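Local atomic coordinates of cycloalternan-forming enzyme (Listeria monocytogenes serovar 1/2a, PDB entry 5F7U), a protein that is a multidomain member of glycosyl hydrolase family 31, with a TIM barrel joined to several beta-rich domains and a family 6 carbohydrate-binding module. Residues 873-883 with 911-922; 702-710 with 837-845. The protein carries 1 engineered substitution. All coordinates share one frame; numbering follows the deposited sequence. Where two conformers were deposited one is given.

The two contacts illustrate how a large multidomain chain is held together within a sheet and, probably, between domains. Interaction 2 closes first along the chain and interaction 1 opens after it; their centres are about 21 Å apart and their nearest atoms about 7 Å, without touching. In interaction 2, helix 702-715 lies against 835-842, an outermost strand of a six-stranded antiparallel sheet. Interaction 1 pairs strands 874-879 and 917-922 inside a five-stranded mixed sheet that packs on strands 862-867 and 929-934 of the six-stranded one. One six-stranded sheet thus meets the helix at its edge and the other sheet on its face.

Interaction 1 (873-883 with 911-922); sequences ETTMQVFSTEP and YDTVQNLTYVKA
Glu882 lies on Tyr911, its CB 3.7 Å above the plane and over the ring centre, a CH-pi contact, while OE2 goes on to a salt bridge with Lys895. Next to it, Thr918 OG1 donates to Ser880 OG at 3.1 Å; Ser880 OG sits between its own backbone N and carbonyl carbon (chi1 76°), a rotation that aims its hydrogen bond at Thr881 O, 2.7 Å away. Pro883 CG presses on Thr918 CG2 at a tight 3.4 Å.

Further along, Gln877 runs beside Tyr919, with NE2 3.4 Å above the plane of the Tyr919 ring, offset toward its rim. Bonds from NE2 to Tyr810 O and from Arg829 NE to OE1 fix the amide there. Glu873 OE2 forms a long salt bridge of 3.6 Å to Lys921 NZ, and a water links Glu873 OE1 to NZ; NZ also donates to Phe902 O and Ala905 O.

Between the two ends, Thr874, Met876 and Val878 make paired backbone bonds with Ala922, Val920 and Thr918, an antiparallel ladder. Strand 825-830 flanks it parallel to 874-879, and strand 908-912 flanks 917-922. Met876, Val878, Val920 and Ala922 share the face that packs on strands 862-867 and 929-934.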
loop_
_atom_site.group_PDB
_atom_site.type_symbol
_atom_site.label_atom_id
_atom_site.label_comp_id
_atom_site.label_asym_id
_atom_site.label_seq_id
_atom_site.Cartn_x
_atom_site.Cartn_y
_atom_site.Cartn_z
ATOM N N GLU A 873 -34.673 0.108 2.645
ATOM C CA GLU A 873 -34.921 -1.273 3.075
ATOM C C GLU A 873 -33.571 -1.954 3.331
ATOM O O GLU A 873 -32.595 -1.700 2.628
ATOM C CB GLU A 873 -35.679 -1.986 1.961
ATOM C CG GLU A 873 -35.927 -3.481 2.092
ATOM C CD GLU A 873 -36.764 -3.981 0.925
ATOM O OE1 GLU A 873 -37.986 -3.728 0.926
ATOM O OE2 GLU A 873 -36.211 -4.602 -0.007
ATOM N N THR A 874 -33.502 -2.766 4.372
ATOM C CA THR A 874 -32.268 -3.466 4.697
ATOM C C THR A 874 -32.523 -4.960 4.808
ATOM O O THR A 874 -33.577 -5.369 5.266
ATOM C CB THR A 874 -31.628 -2.958 6.012
ATOM O OG1 THR A 874 -32.603 -2.982 7.048
ATOM C CG2 THR A 874 -31.104 -1.538 5.876
ATOM N N THR A 875 -31.542 -5.761 4.402
ATOM C CA THR A 875 -31.596 -7.204 4.583
ATOM C C THR A 875 -30.389 -7.634 5.411
ATOM O O THR A 875 -29.251 -7.394 5.014
ATOM C CB THR A 875 -31.588 -7.959 3.236
ATOM O OG1 THR A 875 -32.699 -7.543 2.423
ATOM C CG2 THR A 875 -31.656 -9.479 3.455
ATOM N N MET A 876 -30.632 -8.247 6.561
ATOM C CA MET A 876 -29.548 -8.896 7.293
ATOM C C MET A 876 -29.349 -10.301 6.720
ATOM O O MET A 876 -30.329 -11.001 6.431
ATOM C CB MET A 876 -29.864 -9.030 8.796
ATOM C CG MET A 876 -30.271 -7.760 9.527
ATOM S SD MET A 876 -29.084 -6.398 9.445
ATOM C CE MET A 876 -27.657 -7.107 10.240
ATOM N N GLN A 877 -28.092 -10.722 6.582
ATOM C CA GLN A 877 -27.794 -12.138 6.372
ATOM C C GLN A 877 -26.964 -12.617 7.552
ATOM O O GLN A 877 -25.753 -12.376 7.620
ATOM C CB GLN A 877 -27.033 -12.392 5.063
ATOM C CG GLN A 877 -27.814 -12.097 3.785
ATOM C CD GLN A 877 -27.042 -12.457 2.530
ATOM O OE1 GLN A 877 -25.801 -12.448 2.509
ATOM N NE2 GLN A 877 -27.778 -12.772 1.458
ATOM N N VAL A 878 -27.623 -13.303 8.476
ATOM C CA VAL A 878 -26.993 -13.699 9.739
ATOM C C VAL A 878 -26.565 -15.161 9.665
ATOM O O VAL A 878 -27.397 -16.048 9.425
ATOM C CB VAL A 878 -27.957 -13.495 10.939
ATOM C CG1 VAL A 878 -27.239 -13.722 12.266
ATOM C CG2 VAL A 878 -28.591 -12.112 10.916
ATOM N N PHE A 879 -25.284 -15.414 9.946
ATOM C CA PHE A 879 -24.731 -16.784 9.972
ATOM C C PHE A 879 -25.249 -17.461 11.239
ATOM O O PHE A 879 -24.910 -17.042 12.351
ATOM C CB PHE A 879 -23.196 -16.704 9.954
ATOM C CG PHE A 879 -22.488 -18.014 9.691
ATOM C CD1 PHE A 879 -22.741 -18.768 8.533
ATOM C CD2 PHE A 879 -21.478 -18.453 10.571
ATOM C CE1 PHE A 879 -22.027 -19.951 8.271
ATOM C CE2 PHE A 879 -20.785 -19.634 10.324
ATOM C CZ PHE A 879 -21.044 -20.377 9.172
ATOM N N SER A 880 -26.112 -18.466 11.077
ATOM C CA SER A 880 -26.743 -19.148 12.222
ATOM C C SER A 880 -27.555 -20.319 11.739
ATOM O O SER A 880 -27.772 -20.469 10.542
ATOM C CB SER A 880 -27.696 -18.199 12.983
ATOM O OG SER A 880 -28.921 -18.014 12.272
ATOM N N THR A 881 -28.035 -21.137 12.678
ATOM C CA THR A 881 -29.055 -22.134 12.331
ATOM C C THR A 881 -30.399 -21.433 12.099
ATOM O O THR A 881 -30.531 -20.233 12.351
ATOM C CB THR A 881 -29.206 -23.206 13.417
ATOM O OG1 THR A 881 -29.583 -22.571 14.644
ATOM C CG2 THR A 881 -27.902 -23.974 13.586
ATOM N N GLU A 882 -31.393 -22.193 11.644
ATOM C CA GLU A 882 -32.705 -21.629 11.305
ATOM C C GLU A 882 -33.485 -21.139 12.527
ATOM O O GLU A 882 -33.727 -21.928 13.439
ATOM C CB GLU A 882 -33.548 -22.658 10.557
ATOM C CG GLU A 882 -34.847 -22.075 10.008
ATOM C CD GLU A 882 -35.569 -23.013 9.055
ATOM O OE1 GLU A 882 -35.213 -24.204 9.003
ATOM O OE2 GLU A 882 -36.504 -22.557 8.364
ATOM N N PRO A 883 -33.924 -19.861 12.526
ATOM C CA PRO A 883 -34.746 -19.364 13.641
ATOM C C PRO A 883 -36.092 -20.059 13.767
ATOM O O PRO A 883 -36.607 -20.622 12.786
ATOM C CB PRO A 883 -35.007 -17.892 13.273
ATOM C CG PRO A 883 -33.985 -17.545 12.262
ATOM C CD PRO A 883 -33.726 -18.816 11.498
ATOM N N TYR A 911 -34.615 -18.491 5.287
ATOM C CA TYR A 911 -33.410 -19.235 5.667
ATOM C C TYR A 911 -32.782 -19.927 4.466
ATOM O O TYR A 911 -33.413 -20.763 3.824
ATOM C CB TYR A 911 -33.703 -20.230 6.806
ATOM C CG TYR A 911 -32.457 -20.895 7.344
ATOM C CD1 TYR A 911 -31.543 -20.174 8.126
ATOM C CD2 TYR A 911 -32.168 -22.239 7.056
ATOM C CE1 TYR A 911 -30.400 -20.773 8.608
ATOM C CE2 TYR A 911 -31.006 -22.845 7.542
ATOM C CZ TYR A 911 -30.136 -22.102 8.317
ATOM O OH TYR A 911 -28.988 -22.669 8.819
ATOM N N ASP A 912 -31.535 -19.554 4.169
ATOM C CA ASP A 912 -30.746 -20.146 3.099
ATOM C C ASP A 912 -30.031 -21.359 3.696
ATOM O O ASP A 912 -29.053 -21.205 4.422
ATOM C CB ASP A 912 -29.750 -19.088 2.586
ATOM C CG ASP A 912 -28.835 -19.580 1.463
ATOM O OD1 ASP A 912 -28.693 -20.800 1.218
ATOM O OD2 ASP A 912 -28.236 -18.690 0.809
ATOM N N THR A 913 -30.522 -22.564 3.387
ATOM C CA THR A 913 -29.943 -23.802 3.955
ATOM C C THR A 913 -28.534 -24.147 3.419
ATOM O O THR A 913 -27.781 -24.878 4.074
ATOM C CB THR A 913 -30.858 -25.030 3.754
ATOM O OG1 THR A 913 -30.883 -25.384 2.371
ATOM C CG2 THR A 913 -32.281 -24.741 4.218
ATOM N N VAL A 914 -28.195 -23.637 2.232
ATOM C CA VAL A 914 -26.899 -23.936 1.588
ATOM C C VAL A 914 -25.781 -23.160 2.275
ATOM O O VAL A 914 -24.706 -23.710 2.529
ATOM C CB VAL A 914 -26.923 -23.640 0.066
ATOM C CG1 VAL A 914 -25.531 -23.750 -0.562
ATOM C CG2 VAL A 914 -27.866 -24.614 -0.625
ATOM N N GLN A 915 -26.082 -21.909 2.604
ATOM C CA GLN A 915 -25.123 -20.964 3.195
ATOM C C GLN A 915 -25.234 -20.877 4.710
ATOM O O GLN A 915 -24.362 -20.279 5.353
ATOM C CB GLN A 915 -25.333 -19.567 2.592
ATOM C CG GLN A 915 -25.031 -19.473 1.088
ATOM C CD GLN A 915 -23.541 -19.510 0.783
ATOM O OE1 GLN A 915 -22.728 -19.061 1.585
ATOM N NE2 GLN A 915 -23.181 -20.032 -0.383
ATOM N N ASN A 916 -26.299 -21.466 5.273
ATOM C CA ASN A 916 -26.640 -21.307 6.686
ATOM C C ASN A 916 -26.743 -19.840 7.095
ATOM O O ASN A 916 -26.137 -19.384 8.067
ATOM C CB ASN A 916 -25.681 -22.114 7.574
ATOM C CG ASN A 916 -25.779 -23.604 7.322
ATOM O OD1 ASN A 916 -26.863 -24.201 7.431
ATOM N ND2 ASN A 916 -24.647 -24.219 6.989
ATOM N N LEU A 917 -27.484 -19.086 6.288
ATOM C CA LEU A 917 -27.724 -17.677 6.559
ATOM C C LEU A 917 -29.203 -17.414 6.732
ATOM O O LEU A 917 -30.005 -17.844 5.905
ATOM C CB LEU A 917 -27.219 -16.815 5.402
ATOM C CG LEU A 917 -25.708 -16.813 5.135
ATOM C CD1 LEU A 917 -25.455 -16.088 3.828
ATOM C CD2 LEU A 917 -24.963 -16.125 6.270
ATOM N N THR A 918 -29.537 -16.708 7.814
ATOM C CA THR A 918 -30.882 -16.171 8.012
ATOM C C THR A 918 -31.004 -14.772 7.398
ATOM O O THR A 918 -30.315 -13.840 7.821
ATOM C CB THR A 918 -31.262 -16.098 9.496
ATOM O OG1 THR A 918 -31.065 -17.385 10.101
ATOM C CG2 THR A 918 -32.741 -15.715 9.628
ATOM N N TYR A 919 -31.913 -14.624 6.437
ATOM C CA TYR A 919 -32.175 -13.310 5.846
ATOM C C TYR A 919 -33.277 -12.640 6.648
ATOM O O TYR A 919 -34.284 -13.286 6.936
ATOM C CB TYR A 919 -32.666 -13.417 4.395
ATOM C CG TYR A 919 -31.737 -14.025 3.344
ATOM C CD1 TYR A 919 -30.643 -14.833 3.689
ATOM C CD2 TYR A 919 -32.024 -13.859 1.990
ATOM C CE1 TYR A 919 -29.838 -15.406 2.714
ATOM C CE2 TYR A 919 -31.232 -14.443 1.008
ATOM C CZ TYR A 919 -30.145 -15.213 1.378
ATOM O OH TYR A 919 -29.363 -15.794 0.415
ATOM N N VAL A 920 -33.095 -11.363 7.000
ATOM C CA VAL A 920 -34.146 -10.588 7.695
ATOM C C VAL A 920 -34.330 -9.246 6.980
ATOM O O VAL A 920 -33.390 -8.448 6.910
ATOM C CB VAL A 920 -33.825 -10.346 9.195
ATOM C CG1 VAL A 920 -34.947 -9.558 9.878
ATOM C CG2 VAL A 920 -33.604 -11.664 9.938
ATOM N N LYS A 921 -35.525 -9.017 6.440
ATOM C CA LYS A 921 -35.840 -7.756 5.783
ATOM C C LYS A 921 -36.548 -6.818 6.750
ATOM O O LYS A 921 -37.579 -7.182 7.322
ATOM C CB LYS A 921 -36.711 -7.989 4.545
ATOM C CG LYS A 921 -37.016 -6.728 3.744
ATOM C CD LYS A 921 -37.847 -7.069 2.516
ATOM C CE LYS A 921 -37.014 -7.686 1.402
ATOM N NZ LYS A 921 -37.802 -7.806 0.135
ATOM N N ALA A 922 -35.979 -5.626 6.918
ATOM C CA ALA A 922 -36.592 -4.540 7.696
ATOM C C ALA A 922 -36.908 -3.401 6.746
ATOM O O ALA A 922 -36.112 -3.078 5.871
ATOM C CB ALA A 922 -35.649 -4.053 8.791
HETATM O O HOH W 1 -39.443 -5.385 -0.449
HETATM O O HOH W 2 -34.150 -0.605 6.821
HETATM O O HOH W 3 -32.599 -5.723 8.235
HETATM O O HOH W 4 -30.581 -24.852 10.608
#

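Interaction 2 (702-710 with 837-845); sequences LPYIYTAAK and EYSFYDDVN
Thr707 meets the strand almost at the middle of the contact, in its tightly packed part. Its OG1 accepts a bond of 3.2 Å from Tyr841 N and donates to Pro703 O, one turn back in the helix, at 2.8 Å. With OG1 beside the backbone N (chi1 -61°), the methyl CG2 is turned the other way and lies 3.3 Å from Ser839 O, next to the hydroxyl of Tyr838, whose side chain arrives from the opposite direction. Pro703 CB approaches the Phe840 ring obliquely, 3.6 Å from CE1. Equally close, Tyr706 CE2 meets the edge of the Tyr841 ring at CE2, 3.4 Å away, with the ring planes oblique at 39°. A water donates to both Pro703 O and Tyr841 O, so that the proline carbonyl gathers three donors: Thr707 N, Thr707 OG1 and this water.

The lysine arm and the water-bridged hydroxyls, on the partly exposed side, are looser. Lys710 crosses Tyr841 at about a right angle, its CE 3.7 Å above the ring plane toward the rim; NZ makes an off-centre cation-pi contact, 4.9 Å from the ring centroid, and a salt bridge to Asp714. A water joins the hydroxyls of Tyr706 and Tyr841 to Asp843 OD1. Tyr706 OH is also bonded to Leu360 O.

Tyr838, Phe840 and Asp842 bond through their backbones to strand 848-857, whereas Tyr841 N points off the outer edge of the sheet. Thr707 therefore supplies that edge amide with an acceptor. With one direct hydrogen bond, the contact otherwise rests on aromatic rings, a methyl, a lysine chain and bridging waters.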
loop_
_atom_site.group_PDB
_atom_site.type_symbol
_atom_site.label_atom_id
_atom_site.label_comp_id
_atom_site.label_asym_id
_atom_site.label_seq_id
_atom_site.Cartn_x
_atom_site.Cartn_y
_atom_site.Cartn_z
ATOM N N LEU A 702 -18.825 -3.292 -2.429
ATOM C CA LEU A 702 -18.474 -1.862 -2.495
ATOM C C LEU A 702 -18.891 -1.034 -1.264
ATOM O O LEU A 702 -18.123 -0.154 -0.864
ATOM C CB LEU A 702 -18.902 -1.214 -3.828
ATOM C CG LEU A 702 -18.372 0.198 -4.129
ATOM C CD1 LEU A 702 -16.846 0.277 -4.133
ATOM C CD2 LEU A 702 -18.926 0.662 -5.476
ATOM N N PRO A 703 -20.063 -1.324 -0.632
ATOM C CA PRO A 703 -20.351 -0.519 0.579
ATOM C C PRO A 703 -19.331 -0.736 1.717
ATOM O O PRO A 703 -18.986 0.222 2.419
ATOM C CB PRO A 703 -21.756 -0.989 0.982
ATOM C CG PRO A 703 -22.376 -1.355 -0.333
ATOM C CD PRO A 703 -21.255 -2.094 -1.040
ATOM N N TYR A 704 -18.849 -1.970 1.852
ATOM C CA TYR A 704 -17.803 -2.340 2.809
ATOM C C TYR A 704 -16.462 -1.723 2.408
ATOM O O TYR A 704 -15.765 -1.137 3.248
ATOM C CB TYR A 704 -17.700 -3.872 2.864
ATOM C CG TYR A 704 -16.524 -4.449 3.630
ATOM C CD1 TYR A 704 -16.604 -4.646 5.008
ATOM C CD2 TYR A 704 -15.339 -4.827 2.965
ATOM C CE1 TYR A 704 -15.545 -5.198 5.721
ATOM C CE2 TYR A 704 -14.242 -5.349 3.674
ATOM C CZ TYR A 704 -14.368 -5.548 5.044
ATOM O OH TYR A 704 -13.323 -6.079 5.779
ATOM N N ILE A 705 -16.106 -1.877 1.130
ATOM C CA ILE A 705 -14.847 -1.328 0.599
ATOM C C ILE A 705 -14.783 0.187 0.777
ATOM O O ILE A 705 -13.762 0.729 1.220
ATOM C CB ILE A 705 -14.653 -1.726 -0.885
ATOM C CG1 ILE A 705 -14.455 -3.259 -0.988
ATOM C CG2 ILE A 705 -13.501 -0.937 -1.543
ATOM C CD1 ILE A 705 -14.481 -3.782 -2.424
ATOM N N TYR A 706 -15.887 0.867 0.476
ATOM C CA TYR A 706 -15.864 2.321 0.552
ATOM C C TYR A 706 -15.873 2.807 1.994
ATOM O O TYR A 706 -15.260 3.828 2.310
ATOM C CB TYR A 706 -16.997 2.941 -0.268
ATOM C CG TYR A 706 -16.786 4.413 -0.554
ATOM C CD1 TYR A 706 -15.563 4.885 -1.090
ATOM C CD2 TYR A 706 -17.784 5.347 -0.275
ATOM C CE1 TYR A 706 -15.359 6.226 -1.344
ATOM C CE2 TYR A 706 -17.596 6.703 -0.547
ATOM C CZ TYR A 706 -16.385 7.140 -1.069
ATOM O OH TYR A 706 -16.209 8.486 -1.316
ATOM N N THR A 707 -16.549 2.068 2.883
ATOM C CA THR A 707 -16.441 2.398 4.307
ATOM C C THR A 707 -14.990 2.246 4.764
ATOM O O THR A 707 -14.497 3.067 5.548
ATOM C CB THR A 707 -17.397 1.545 5.169
ATOM O OG1 THR A 707 -18.737 1.798 4.752
ATOM C CG2 THR A 707 -17.298 1.904 6.666
ATOM N N ALA A 708 -14.313 1.206 4.280
ATOM C CA ALA A 708 -12.886 1.039 4.619
ATOM C C ALA A 708 -12.043 2.192 4.071
ATOM O O ALA A 708 -11.112 2.647 4.738
ATOM C CB ALA A 708 -12.348 -0.302 4.132
ATOM N N ALA A 709 -12.388 2.683 2.885
ATOM C CA ALA A 709 -11.681 3.836 2.309
ATOM C C ALA A 709 -11.818 5.076 3.214
ATOM O O ALA A 709 -10.843 5.799 3.453
ATOM C CB ALA A 709 -12.195 4.130 0.905
ATOM N N LYS A 710 -13.008 5.284 3.761
ATOM C CA LYS A 710 -13.237 6.390 4.685
ATOM C C LYS A 710 -12.463 6.189 5.981
ATOM O O LYS A 710 -11.942 7.156 6.531
ATOM C CB LYS A 710 -14.747 6.546 4.962
ATOM C CG LYS A 710 -15.132 7.555 6.040
ATOM C CD LYS A 710 -15.041 8.987 5.561
ATOM C CE LYS A 710 -16.106 9.881 6.195
ATOM N NZ LYS A 710 -16.290 9.669 7.661
ATOM N N GLU A 837 -19.883 -4.091 16.819
ATOM C CA GLU A 837 -20.459 -2.842 16.337
ATOM C C GLU A 837 -19.745 -2.440 15.070
ATOM O O GLU A 837 -18.577 -2.801 14.859
ATOM C CB GLU A 837 -20.406 -1.740 17.405
ATOM C CG GLU A 837 -19.014 -1.255 17.778
ATOM C CD GLU A 837 -18.967 -0.372 19.025
ATOM O OE1 GLU A 837 -19.961 0.325 19.344
ATOM O OE2 GLU A 837 -17.903 -0.368 19.699
ATOM N N TYR A 838 -20.449 -1.705 14.225
ATOM C CA TYR A 838 -19.877 -1.261 12.972
ATOM C C TYR A 838 -20.494 0.067 12.574
ATOM O O TYR A 838 -21.701 0.243 12.696
ATOM C CB TYR A 838 -20.162 -2.309 11.908
ATOM C CG TYR A 838 -19.659 -1.986 10.515
ATOM C CD1 TYR A 838 -18.307 -2.124 10.192
ATOM C CD2 TYR A 838 -20.549 -1.602 9.501
ATOM C CE1 TYR A 838 -17.845 -1.872 8.901
ATOM C CE2 TYR A 838 -20.096 -1.344 8.210
ATOM C CZ TYR A 838 -18.744 -1.472 7.920
ATOM O OH TYR A 838 -18.287 -1.251 6.633
ATOM N N SER A 839 -19.655 0.987 12.114
ATOM C CA SER A 839 -20.116 2.282 11.624
ATOM C C SER A 839 -20.061 2.250 10.108
ATOM O O SER A 839 -18.969 2.277 9.527
ATOM C CB SER A 839 -19.221 3.403 12.162
ATOM O OG SER A 839 -19.873 4.659 12.106
ATOM N N PHE A 840 -21.231 2.171 9.473
ATOM C CA PHE A 840 -21.337 2.136 8.017
ATOM C C PHE A 840 -21.400 3.552 7.418
ATOM O O PHE A 840 -22.212 4.370 7.833
ATOM C CB PHE A 840 -22.585 1.321 7.638
ATOM C CG PHE A 840 -22.956 1.393 6.192
ATOM C CD1 PHE A 840 -22.023 1.099 5.181
ATOM C CD2 PHE A 840 -24.264 1.750 5.825
ATOM C CE1 PHE A 840 -22.383 1.171 3.845
ATOM C CE2 PHE A 840 -24.632 1.802 4.487
ATOM C CZ PHE A 840 -23.687 1.528 3.499
ATOM N N TYR A 841 -20.535 3.813 6.440
ATOM C CA TYR A 841 -20.544 5.070 5.707
ATOM C C TYR A 841 -21.529 5.000 4.553
ATOM O O TYR A 841 -21.244 4.407 3.504
ATOM C CB TYR A 841 -19.141 5.364 5.184
ATOM C CG TYR A 841 -18.977 6.696 4.483
ATOM C CD1 TYR A 841 -19.466 7.883 5.044
ATOM C CD2 TYR A 841 -18.285 6.768 3.270
ATOM C CE1 TYR A 841 -19.297 9.102 4.395
ATOM C CE2 TYR A 841 -18.098 7.978 2.619
ATOM C CZ TYR A 841 -18.605 9.135 3.180
ATOM O OH TYR A 841 -18.412 10.323 2.524
ATOM N N ASP A 842 -22.692 5.610 4.750
ATOM C CA ASP A 842 -23.768 5.469 3.790
ATOM C C ASP A 842 -23.669 6.598 2.745
ATOM O O ASP A 842 -24.368 7.612 2.834
ATOM C CB ASP A 842 -25.101 5.421 4.541
ATOM C CG ASP A 842 -26.301 5.217 3.634
ATOM O OD1 ASP A 842 -26.146 5.057 2.412
ATOM O OD2 ASP A 842 -27.415 5.235 4.177
ATOM N N ASP A 843 -22.790 6.388 1.762
ATOM C CA ASP A 843 -22.485 7.382 0.717
ATOM C C ASP A 843 -23.701 7.697 -0.157
ATOM O O ASP A 843 -23.830 8.817 -0.670
ATOM C CB ASP A 843 -21.331 6.893 -0.186
ATOM C CG ASP A 843 -20.852 7.961 -1.177
ATOM O OD1 ASP A 843 -20.521 9.093 -0.751
ATOM O OD2 ASP A 843 -20.786 7.678 -2.400
ATOM N N VAL A 844 -24.575 6.711 -0.346
ATOM C CA VAL A 844 -25.788 6.885 -1.160
ATOM C C VAL A 844 -26.681 7.964 -0.551
ATOM O O VAL A 844 -27.309 8.744 -1.279
ATOM C CB VAL A 844 -26.505 5.523 -1.408
ATOM C CG1 VAL A 844 -27.959 5.669 -1.886
ATOM C CG2 VAL A 844 -25.708 4.698 -2.415
ATOM N N ASN A 845 -26.698 8.026 0.777
ATOM C CA ASN A 845 -27.603 8.891 1.513
ATOM C C ASN A 845 -26.887 9.993 2.299
ATOM O O ASN A 845 -27.057 10.119 3.517
ATOM C CB ASN A 845 -28.511 8.045 2.412
ATOM C CG ASN A 845 -29.317 7.019 1.633
ATOM O OD1 ASN A 845 -29.098 5.809 1.757
ATOM N ND2 ASN A 845 -30.257 7.492 0.839
HETATM O O HOH W 5 -19.834 2.902 1.783
HETATM O O HOH W 6 -15.720 -1.443 6.073
HETATM O O HOH W 7 -17.781 10.393 -0.189
#